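Local coordinates for uncharacterized protein BT_3980 with actin-like ATPase fold (Bacteroides thetaiotaomicron VPI-5482, PDB 3HRG) that is of unknown function but adopts an actin-like ATPase fold, and so may bind a nucleotide as other proteins of that superfamily do, at residues Lys76-Ile81 and Ala171-Cys176; Met191-Arg196 and Glu226-Glu231; Tyr199-Trp204 and Asn230-Phe235. One frame throughout, in Å; residues are numbered along the deposited sequence. Where two conformers were deposited one is given.

Interaction 1. Residues Lys76-Ile81 and Ala171-Cys176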
loop_
_atom_site.group_PDB
_atom_site.type_symbol
_atom_site.label_atom_id
_atom_site.label_comp_id
_atom_site.label_asym_id
_atom_site.label_seq_id
_atom_site.Cartn_x
_atom_site.Cartn_y
_atom_site.Cartn_z
ATOM N N LYS A 76 -0.431 -8.676 0.916
ATOM C CA LYS A 76 0.222 -9.231 -0.277
ATOM C C LYS A 76 -0.797 -9.751 -1.255
ATOM O O LYS A 76 -0.427 -10.158 -2.372
ATOM C CB LYS A 76 1.182 -10.376 0.084
ATOM C CG LYS A 76 0.570 -11.603 0.663
ATOM C CD LYS A 76 1.715 -12.578 1.100
ATOM C CE LYS A 76 1.281 -13.385 2.254
ATOM N NZ LYS A 76 1.169 -12.490 3.455
ATOM N N ARG A 77 -2.076 -9.755 -0.864
ATOM C CA ARG A 77 -3.129 -10.362 -1.677
ATOM C C ARG A 77 -3.698 -9.390 -2.687
ATOM O O ARG A 77 -4.803 -8.911 -2.538
ATOM C CB ARG A 77 -4.210 -10.964 -0.787
ATOM C CG ARG A 77 -3.642 -12.118 0.087
ATOM C CD ARG A 77 -4.649 -12.796 0.944
ATOM N NE ARG A 77 -5.651 -13.479 0.134
ATOM C CZ ARG A 77 -5.502 -14.684 -0.426
ATOM N NH1 ARG A 77 -4.387 -15.408 -0.286
ATOM N NH2 ARG A 77 -6.491 -15.181 -1.140
ATOM N N PHE A 78 -2.886 -9.105 -3.706
ATOM C CA PHE A 78 -3.289 -8.234 -4.806
ATOM C C PHE A 78 -2.605 -8.730 -6.060
ATOM O O PHE A 78 -1.569 -9.416 -6.009
ATOM C CB PHE A 78 -2.968 -6.733 -4.608
ATOM C CG PHE A 78 -1.486 -6.409 -4.611
ATOM C CD1 PHE A 78 -0.803 -6.139 -5.793
ATOM C CD2 PHE A 78 -0.788 -6.421 -3.437
ATOM C CE1 PHE A 78 0.540 -5.841 -5.780
ATOM C CE2 PHE A 78 0.563 -6.126 -3.411
ATOM C CZ PHE A 78 1.235 -5.860 -4.602
ATOM N N THR A 79 -3.212 -8.383 -7.189
ATOM C CA THR A 79 -2.719 -8.745 -8.497
ATOM C C THR A 79 -2.896 -7.568 -9.456
ATOM O O THR A 79 -3.966 -6.955 -9.507
ATOM C CB THR A 79 -3.509 -9.918 -9.052
ATOM O OG1 THR A 79 -3.204 -11.094 -8.305
ATOM C CG2 THR A 79 -3.162 -10.147 -10.548
HETATM N N MSE A 80 -1.851 -7.246 -10.207
HETATM C CA MSE A 80 -1.919 -6.158 -11.167
HETATM C C MSE A 80 -2.179 -6.700 -12.555
HETATM O O MSE A 80 -1.575 -7.692 -12.941
HETATM C CB MSE A 80 -0.617 -5.357 -11.156
HETATM C CG MSE A 80 -0.599 -4.139 -12.091
HETATM SE SE MSE A 80 -0.117 -4.481 -13.924
HETATM C CE MSE A 80 1.760 -4.946 -13.690
ATOM N N ILE A 81 -3.089 -6.041 -13.286
ATOM C CA ILE A 81 -3.349 -6.418 -14.674
ATOM C C ILE A 81 -3.449 -5.130 -15.515
ATOM O O ILE A 81 -4.007 -4.118 -15.083
ATOM C CB ILE A 81 -4.597 -7.326 -14.846
ATOM C CG1 ILE A 81 -4.629 -7.942 -16.257
ATOM C CG2 ILE A 81 -5.865 -6.579 -14.517
ATOM C CD1 ILE A 81 -5.900 -8.704 -16.515
ATOM N N ALA A 171 6.276 -9.080 4.585
ATOM C CA ALA A 171 6.292 -9.055 3.146
ATOM C C ALA A 171 6.993 -7.839 2.586
ATOM O O ALA A 171 7.140 -6.831 3.271
ATOM C CB ALA A 171 4.849 -9.100 2.596
ATOM N N ILE A 172 7.398 -7.954 1.334
ATOM C CA ILE A 172 8.010 -6.852 0.596
ATOM C C ILE A 172 7.139 -6.649 -0.672
ATOM O O ILE A 172 6.790 -7.629 -1.349
ATOM C CB ILE A 172 9.493 -7.128 0.317
ATOM C CG1 ILE A 172 10.210 -5.849 -0.136
ATOM C CG2 ILE A 172 9.662 -8.346 -0.661
ATOM C CD1 ILE A 172 11.733 -5.939 -0.049
ATOM N N ASP A 173 6.690 -5.415 -0.893
ATOM C CA ASP A 173 5.868 -5.028 -2.044
ATOM C C ASP A 173 6.825 -4.352 -3.013
ATOM O O ASP A 173 7.538 -3.406 -2.617
ATOM C CB ASP A 173 4.724 -4.074 -1.620
ATOM C CG ASP A 173 3.810 -4.660 -0.531
ATOM O OD1 ASP A 173 3.680 -5.893 -0.446
ATOM O OD2 ASP A 173 3.226 -3.877 0.283
ATOM N N ILE A 174 6.900 -4.863 -4.241
ATOM C CA ILE A 174 7.842 -4.375 -5.248
ATOM C C ILE A 174 7.098 -3.780 -6.438
ATOM O O ILE A 174 6.214 -4.433 -7.009
ATOM C CB ILE A 174 8.794 -5.475 -5.699
ATOM C CG1 ILE A 174 9.545 -6.068 -4.504
ATOM C CG2 ILE A 174 9.778 -4.964 -6.781
ATOM C CD1 ILE A 174 10.480 -7.216 -4.850
ATOM N N TYR A 175 7.495 -2.563 -6.806
ATOM C CA TYR A 175 6.880 -1.775 -7.883
ATOM C C TYR A 175 7.999 -1.270 -8.791
ATOM O O TYR A 175 8.854 -0.474 -8.363
ATOM C CB TYR A 175 6.091 -0.604 -7.324
ATOM C CG TYR A 175 5.117 -1.011 -6.241
ATOM C CD1 TYR A 175 3.871 -1.550 -6.556
ATOM C CD2 TYR A 175 5.465 -0.899 -4.900
ATOM C CE1 TYR A 175 2.958 -1.943 -5.544
ATOM C CE2 TYR A 175 4.552 -1.254 -3.871
ATOM C CZ TYR A 175 3.321 -1.797 -4.212
ATOM O OH TYR A 175 2.449 -2.190 -3.222
ATOM N N CYS A 176 7.987 -1.706 -10.046
ATOM C CA CYS A 176 9.052 -1.355 -10.991
ATOM C C CYS A 176 8.550 -0.491 -12.134
ATOM O O CYS A 176 7.466 -0.740 -12.662
ATOM C CB CYS A 176 9.715 -2.624 -11.552
ATOM S SG CYS A 176 10.486 -3.589 -10.274
#

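Interaction 2. Residues Met191-Arg196 and Glu226-Glu231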
loop_
_atom_site.group_PDB
_atom_site.type_symbol
_atom_site.label_atom_id
_atom_site.label_comp_id
_atom_site.label_asym_id
_atom_site.label_seq_id
_atom_site.Cartn_x
_atom_site.Cartn_y
_atom_site.Cartn_z
HETATM N N MSE A 191 10.192 -12.440 5.897
HETATM C CA MSE A 191 10.337 -12.003 7.275
HETATM C C MSE A 191 11.728 -11.440 7.629
HETATM O O MSE A 191 11.861 -10.638 8.570
HETATM C CB MSE A 191 10.180 -13.236 8.199
HETATM C CG MSE A 191 9.267 -14.480 7.787
HETATM SE SE MSE A 191 7.277 -14.512 7.842
HETATM C CE MSE A 191 6.907 -13.481 6.263
ATOM N N GLN A 192 12.763 -11.953 6.956
ATOM C CA GLN A 192 14.139 -11.609 7.221
ATOM C C GLN A 192 14.950 -11.197 6.064
ATOM O O GLN A 192 14.567 -11.375 4.903
ATOM C CB GLN A 192 14.765 -12.771 7.972
ATOM C CG GLN A 192 14.785 -14.067 7.278
ATOM C CD GLN A 192 14.707 -15.182 8.261
ATOM O OE1 GLN A 192 14.857 -14.988 9.475
ATOM N NE2 GLN A 192 14.417 -16.363 7.757
ATOM N N THR A 193 16.087 -10.618 6.423
ATOM C CA THR A 193 16.986 -10.039 5.476
ATOM C C THR A 193 17.318 -10.932 4.278
ATOM O O THR A 193 17.219 -10.444 3.163
ATOM C CB THR A 193 18.252 -9.616 6.187
ATOM O OG1 THR A 193 17.862 -8.815 7.319
ATOM C CG2 THR A 193 19.097 -8.825 5.277
ATOM N N GLU A 194 17.670 -12.194 4.508
ATOM C CA GLU A 194 18.044 -13.088 3.377
ATOM C C GLU A 194 16.901 -13.260 2.375
ATOM O O GLU A 194 17.162 -13.281 1.184
ATOM C CB GLU A 194 18.574 -14.460 3.833
ATOM C CG GLU A 194 17.542 -15.364 4.479
ATOM C CD GLU A 194 18.133 -16.637 5.074
ATOM O OE1 GLU A 194 18.647 -17.509 4.337
ATOM O OE2 GLU A 194 18.042 -16.775 6.311
ATOM N N ASP A 195 15.658 -13.376 2.837
ATOM C CA ASP A 195 14.484 -13.512 1.948
ATOM C C ASP A 195 14.157 -12.222 1.214
ATOM O O ASP A 195 13.737 -12.218 0.046
ATOM C CB ASP A 195 13.208 -13.762 2.708
ATOM C CG ASP A 195 13.146 -15.047 3.407
ATOM O OD1 ASP A 195 13.862 -15.991 3.024
ATOM O OD2 ASP A 195 12.290 -15.094 4.322
ATOM N N ARG A 196 14.289 -11.101 1.924
ATOM C CA ARG A 196 14.027 -9.808 1.310
ATOM C C ARG A 196 14.983 -9.597 0.130
ATOM O O ARG A 196 14.559 -9.210 -0.956
ATOM C CB ARG A 196 14.205 -8.677 2.348
ATOM C CG ARG A 196 13.085 -8.633 3.373
ATOM C CD ARG A 196 13.365 -7.652 4.498
ATOM N NE ARG A 196 12.204 -7.525 5.359
ATOM C CZ ARG A 196 12.164 -6.910 6.538
ATOM N NH1 ARG A 196 13.264 -6.394 7.104
ATOM N NH2 ARG A 196 11.006 -6.852 7.195
ATOM N N GLU A 226 21.701 -2.439 8.262
ATOM C CA GLU A 226 23.115 -2.534 7.877
ATOM C C GLU A 226 23.389 -3.781 7.017
ATOM O O GLU A 226 24.013 -3.678 5.959
ATOM C CB GLU A 226 24.022 -2.473 9.093
ATOM C CG GLU A 226 25.513 -2.361 8.748
ATOM C CD GLU A 226 26.378 -2.091 9.964
ATOM O OE1 GLU A 226 25.844 -1.760 11.052
ATOM O OE2 GLU A 226 27.611 -2.198 9.838
ATOM N N THR A 227 22.874 -4.926 7.450
ATOM C CA THR A 227 23.050 -6.185 6.720
ATOM C C THR A 227 22.351 -6.147 5.375
ATOM O O THR A 227 22.931 -6.548 4.353
ATOM C CB THR A 227 22.553 -7.366 7.566
ATOM O OG1 THR A 227 23.324 -7.400 8.765
ATOM C CG2 THR A 227 22.710 -8.705 6.820
ATOM N N LEU A 228 21.113 -5.679 5.372
ATOM C CA LEU A 228 20.355 -5.547 4.159
ATOM C C LEU A 228 21.107 -4.704 3.108
ATOM O O LEU A 228 21.291 -5.150 1.959
ATOM C CB LEU A 228 18.992 -4.910 4.467
ATOM C CG LEU A 228 18.019 -4.661 3.324
ATOM C CD1 LEU A 228 17.619 -5.972 2.621
ATOM C CD2 LEU A 228 16.786 -3.904 3.876
HETATM N N MSE A 229 21.549 -3.509 3.506
HETATM C CA MSE A 229 22.226 -2.581 2.578
HETATM C C MSE A 229 23.583 -3.125 2.124
HETATM O O MSE A 229 23.946 -3.020 0.939
HETATM C CB MSE A 229 22.389 -1.187 3.201
HETATM C CG MSE A 229 21.115 -0.526 3.577
HETATM SE SE MSE A 229 20.110 -0.067 2.008
HETATM C CE MSE A 229 21.138 1.541 1.580
ATOM N N ASN A 230 24.338 -3.720 3.036
ATOM C CA ASN A 230 25.651 -4.262 2.649
ATOM C C ASN A 230 25.539 -5.326 1.567
ATOM O O ASN A 230 26.333 -5.327 0.639
ATOM C CB ASN A 230 26.421 -4.813 3.836
ATOM C CG ASN A 230 26.993 -3.728 4.708
ATOM O OD1 ASN A 230 27.006 -2.553 4.323
ATOM N ND2 ASN A 230 27.491 -4.106 5.883
ATOM N N GLU A 231 24.555 -6.211 1.698
ATOM C CA GLU A 231 24.331 -7.265 0.709
ATOM C C GLU A 231 23.775 -6.730 -0.588
ATOM O O GLU A 231 24.240 -7.114 -1.653
ATOM C CB GLU A 231 23.401 -8.363 1.222
ATOM C CG GLU A 231 24.140 -9.502 1.838
ATOM C CD GLU A 231 24.998 -10.249 0.787
ATOM O OE1 GLU A 231 24.515 -10.578 -0.339
ATOM O OE2 GLU A 231 26.168 -10.461 1.081
#

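Interaction 3. Residues Tyr199-Trp204 and Asn230-Phe235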
loop_
_atom_site.group_PDB
_atom_site.type_symbol
_atom_site.label_atom_id
_atom_site.label_comp_id
_atom_site.label_asym_id
_atom_site.label_seq_id
_atom_site.Cartn_x
_atom_site.Cartn_y
_atom_site.Cartn_z
ATOM N N TYR A 199 14.200 -11.882 -2.995
ATOM C CA TYR A 199 13.147 -11.435 -3.922
ATOM C C TYR A 199 13.501 -10.168 -4.684
ATOM O O TYR A 199 13.151 -10.044 -5.845
ATOM C CB TYR A 199 11.776 -11.344 -3.221
ATOM C CG TYR A 199 11.237 -12.702 -2.840
ATOM C CD1 TYR A 199 10.789 -13.604 -3.820
ATOM C CD2 TYR A 199 11.150 -13.097 -1.512
ATOM C CE1 TYR A 199 10.333 -14.868 -3.480
ATOM C CE2 TYR A 199 10.669 -14.321 -1.157
ATOM C CZ TYR A 199 10.268 -15.220 -2.143
ATOM O OH TYR A 199 9.791 -16.435 -1.767
ATOM N N LEU A 200 14.223 -9.252 -4.062
ATOM C CA LEU A 200 14.638 -8.011 -4.709
ATOM C C LEU A 200 15.551 -8.343 -5.875
ATOM O O LEU A 200 15.350 -7.852 -6.973
ATOM C CB LEU A 200 15.347 -7.093 -3.732
ATOM C CG LEU A 200 14.455 -6.397 -2.707
ATOM C CD1 LEU A 200 15.281 -5.828 -1.572
ATOM C CD2 LEU A 200 13.618 -5.313 -3.364
ATOM N N LEU A 201 16.512 -9.250 -5.644
ATOM C CA LEU A 201 17.430 -9.652 -6.699
ATOM C C LEU A 201 16.777 -10.507 -7.773
ATOM O O LEU A 201 17.197 -10.462 -8.951
ATOM C CB LEU A 201 18.670 -10.350 -6.116
ATOM C CG LEU A 201 19.528 -9.466 -5.167
ATOM C CD1 LEU A 201 20.746 -10.247 -4.550
ATOM C CD2 LEU A 201 19.999 -8.195 -5.863
ATOM N N TYR A 202 15.803 -11.322 -7.376
ATOM C CA TYR A 202 15.068 -12.141 -8.332
ATOM C C TYR A 202 14.363 -11.215 -9.338
ATOM O O TYR A 202 14.462 -11.406 -10.542
ATOM C CB TYR A 202 14.011 -13.021 -7.650
ATOM C CG TYR A 202 13.270 -13.844 -8.650
ATOM C CD1 TYR A 202 13.761 -15.057 -9.048
ATOM C CD2 TYR A 202 12.094 -13.384 -9.233
ATOM C CE1 TYR A 202 13.130 -15.795 -9.997
ATOM C CE2 TYR A 202 11.448 -14.131 -10.208
ATOM C CZ TYR A 202 11.976 -15.333 -10.571
ATOM O OH TYR A 202 11.372 -16.127 -11.515
ATOM N N VAL A 203 13.624 -10.249 -8.828
ATOM C CA VAL A 203 12.902 -9.330 -9.706
ATOM C C VAL A 203 13.873 -8.484 -10.549
ATOM O O VAL A 203 13.621 -8.206 -11.696
ATOM C CB VAL A 203 11.926 -8.431 -8.933
ATOM C CG1 VAL A 203 11.268 -7.401 -9.879
ATOM C CG2 VAL A 203 10.854 -9.305 -8.183
ATOM N N TRP A 204 14.984 -8.066 -9.969
ATOM C CA TRP A 204 15.961 -7.294 -10.701
ATOM C C TRP A 204 16.419 -8.062 -11.943
ATOM O O TRP A 204 16.553 -7.496 -13.030
ATOM C CB TRP A 204 17.188 -7.000 -9.814
ATOM C CG TRP A 204 18.105 -5.902 -10.353
ATOM C CD1 TRP A 204 19.115 -6.024 -11.263
ATOM C CD2 TRP A 204 18.072 -4.535 -9.965
ATOM N NE1 TRP A 204 19.685 -4.787 -11.494
ATOM C CE2 TRP A 204 19.068 -3.863 -10.690
ATOM C CE3 TRP A 204 17.261 -3.803 -9.105
ATOM C CZ2 TRP A 204 19.275 -2.488 -10.573
ATOM C CZ3 TRP A 204 17.481 -2.444 -8.964
ATOM C CH2 TRP A 204 18.497 -1.796 -9.699
ATOM N N ASN A 230 24.338 -3.720 3.036
ATOM C CA ASN A 230 25.651 -4.262 2.649
ATOM C C ASN A 230 25.539 -5.326 1.567
ATOM O O ASN A 230 26.333 -5.327 0.639
ATOM C CB ASN A 230 26.421 -4.813 3.836
ATOM C CG ASN A 230 26.993 -3.728 4.708
ATOM O OD1 ASN A 230 27.006 -2.553 4.323
ATOM N ND2 ASN A 230 27.491 -4.106 5.883
ATOM N N GLU A 231 24.555 -6.211 1.698
ATOM C CA GLU A 231 24.331 -7.265 0.709
ATOM C C GLU A 231 23.775 -6.730 -0.588
ATOM O O GLU A 231 24.240 -7.114 -1.653
ATOM C CB GLU A 231 23.401 -8.363 1.222
ATOM C CG GLU A 231 24.140 -9.502 1.838
ATOM C CD GLU A 231 24.998 -10.249 0.787
ATOM O OE1 GLU A 231 24.515 -10.578 -0.339
ATOM O OE2 GLU A 231 26.168 -10.461 1.081
ATOM N N LEU A 232 22.744 -5.902 -0.524
ATOM C CA LEU A 232 22.204 -5.336 -1.767
ATOM C C LEU A 232 23.255 -4.539 -2.569
ATOM O O LEU A 232 23.276 -4.632 -3.807
ATOM C CB LEU A 232 20.981 -4.465 -1.487
ATOM C CG LEU A 232 19.690 -5.153 -1.047
ATOM C CD1 LEU A 232 18.758 -4.093 -0.481
ATOM C CD2 LEU A 232 19.011 -5.993 -2.159
ATOM N N LYS A 233 24.113 -3.781 -1.884
ATOM C CA LYS A 233 25.141 -2.942 -2.529
ATOM C C LYS A 233 26.184 -3.736 -3.318
ATOM O O LYS A 233 26.870 -3.177 -4.165
ATOM C CB LYS A 233 25.862 -2.023 -1.530
ATOM C CG LYS A 233 25.112 -0.756 -1.118
ATOM C CD LYS A 233 26.058 0.152 -0.318
ATOM C CE LYS A 233 25.467 1.535 -0.023
ATOM N NZ LYS A 233 24.279 1.503 0.884
ATOM N N LYS A 234 26.309 -5.038 -3.035
ATOM C CA LYS A 234 27.253 -5.851 -3.779
ATOM C C LYS A 234 26.792 -6.012 -5.242
ATOM O O LYS A 234 27.599 -6.178 -6.134
ATOM C CB LYS A 234 27.348 -7.256 -3.190
ATOM C CG LYS A 234 27.861 -7.338 -1.765
ATOM C CD LYS A 234 28.013 -8.792 -1.332
ATOM C CE LYS A 234 28.632 -8.852 0.074
ATOM N NZ LYS A 234 28.838 -10.265 0.511
ATOM N N PHE A 235 25.481 -5.968 -5.451
ATOM C CA PHE A 235 24.874 -6.200 -6.743
ATOM C C PHE A 235 24.236 -4.964 -7.385
ATOM O O PHE A 235 24.279 -4.811 -8.605
ATOM C CB PHE A 235 23.789 -7.270 -6.555
ATOM C CG PHE A 235 24.330 -8.605 -6.166
ATOM C CD1 PHE A 235 24.832 -9.460 -7.134
ATOM C CD2 PHE A 235 24.348 -9.013 -4.836
ATOM C CE1 PHE A 235 25.361 -10.682 -6.782
ATOM C CE2 PHE A 235 24.902 -10.256 -4.473
ATOM C CZ PHE A 235 25.387 -11.073 -5.443
#

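Interaction 1. Residues Lys76-Ile81 and Ala171-Cys176
The Phe-78 ring meets two polar groups of strand 171-178 at the CZ end of the ring. Asp-173 OD1 lies at its edge, close to the ring plane, 4.3 Å from Phe-78 CE2. Tyr-175 OH approaches obliquely, 4.1 Å from Phe-78 CZ, and brings Tyr-175 CE1 to 4.4 Å from the same carbon. The two ring planes are only about 13° from parallel but are displaced so far that little more than their ends meet, and the contact is not a stack. Phe-78 reaches across because its CG sits between the backbone N and the carbonyl carbon (chi1 68°), which sends the ring straight out toward the other strand. Tyr-175 CG lies beside its own backbone N (chi1 -51°), and the long side chain then runs obliquely, back along its strand and across toward strand 78-82, until the hydroxyl reaches Phe-78.

Neither polar group depends on Phe-78 for its bonding. Asp-173 OD1 is hydrogen-bonded to Ser-187, OD2 forms a salt bridge with Arg-168, and Tyr-175 OH is hydrogen-bonded to Ser-144. These bonds hold the carboxylate and the phenol in place, so the ring packs against groups that are already fixed. Carboxylate oxygen facing the C-H rim of the ring is probably a mildly favourable electrostatic arrangement.

The contact bridges two sheets without pairing their backbones. Strand 78-82 is an outer strand of the three-stranded antiparallel sheet, where Phe-78 also touches Phe-121 of strand 117-124. Strand 171-178 belongs to the mixed five-stranded sheet with order 3-2-1-4-5, as expected of an actin-like domain. Strand 181-189 flanks the junction through Ser-187, and Ile-172, Ile-174 and Cys-176 reach helix 193-206.

Interaction 2. Residues Met191-Arg196 and Glu226-Glu231
Thr-193, in the first turn of helix 193-206, approaches Leu-228 of helix 225-235 with their CA atoms 5.8 Å apart, close enough for a small side chain to touch the opposing backbone. Thr-193 CG2 makes the closest approach: the methyl is 3.7 Å from both the N and the CA of Leu-228. The same methyl touches Leu-228 CB at 4.0 Å and, roughly at right angles to that direction, meets Thr-227 CG2, methyl to methyl, at 3.9 Å. The torsion of Thr-193 (chi1 -51°) places CG2 opposite its backbone N and sets OG1 beside that N, so the two branches have separate tasks. While the methyl packs, OG1 hydrogen-bonds Asp-224, just ahead of helix 225-235. Thr-227 OG1 makes a weaker bond to the other oxygen of the same carboxylate.

Leu-228 reaches across toward helix 193-206, and its CD1 comes to 4.4 Å from Arg-196 CB. Only the aliphatic root of Arg-196 takes part. Its nearly extended chain carries the guanidinium away to Ser-223 OG, with a weak bond from NH2 to the carbonyl of Arg-168, while Met-191 O lies 4.1 Å above the Arg-196 guanidinium plane, offset toward its rim.

Gln-192, at the N-cap position of helix 193-206, accepts the Arg-196 backbone N-H through its carbonyl O at 3.0 Å. Across the interface the contact is purely van der Waals, methyl against methyl and methyl against backbone, whereas directional bonding is delegated to Asp-224 and Ser-223. Beside the methyl packing, the bond from Thr-193 OG1 to Asp-224 ties the first turn of helix 193-206 to the connection just before helix 225-235.

Interaction 3. Residues Tyr199-Trp204 and Asn230-Phe235
Leu-200 packs against Leu-232 from its first side-chain carbon onward. Its CB lies 4.1 Å from Leu-232 CD2. Past CG the chain forks: CD1 faces the fork of Leu-232, 3.8 Å from its CD2 and 4.0 Å from its CD1, while Leu-200 CD2 turns to the sheet beneath and Ile-174. The two leucines cross at about a right angle, and one methyl of Leu-200 meets both of Leu-232.

One residue on, Leu-201 uses both branches against Phe-235. Its CD1 sits 3.8 Å from Phe-235 CD2, an oblique approach to the ring, and its CD2 reaches Phe-235 CB at 4.0 Å. This pair too is crossed nearly perpendicularly.

The helix segments run almost parallel, 17° between their directions, with axes 11.3 Å apart, a spacing wide enough that only long side chains meet. Both helices cover the mixed sheet: Leu-200 and Leu-232 each touch Leu-216 of strand 215-220, and that strand, helix 225-235 and strand 239-241 form a beta-alpha-beta crossover.

On helix 225-235, Lys-234 NZ forms a salt bridge with Glu-231 OE2. This pair stays within its own helix, and what joins the two helices is aliphatic and aromatic carbon without directional bonds: Leu-200 and Leu-232 are buried against the sheet, while Leu-201 and Phe-235 lie at the more exposed margin.

Interactions 2 and 3 are successive parts of one interface, helix 193-206 against helix 225-235, with centres about 9 Å apart and Asn-230 and Glu-231 in common. Strand 171-178 belongs to interaction 1, whose centre is about 17 Å from that of interaction 3; Asp-173 and Tyr-175 meet Phe-78, while Ile-172 CD1 packs 3.8 Å from Leu-200 CG and Ile-174 CD1 4.0 Å from Val-203 CG2. Arg-168 offers a second route: its side chain forms a salt bridge with Asp-173, and its backbone O accepts a weak hydrogen bond from Arg-196. An unidentified ligand, probably from the crystallisation liquor, is hydrogen-bonded to Lys-76 N and lies about 6 Å from the Asp-173 side chain.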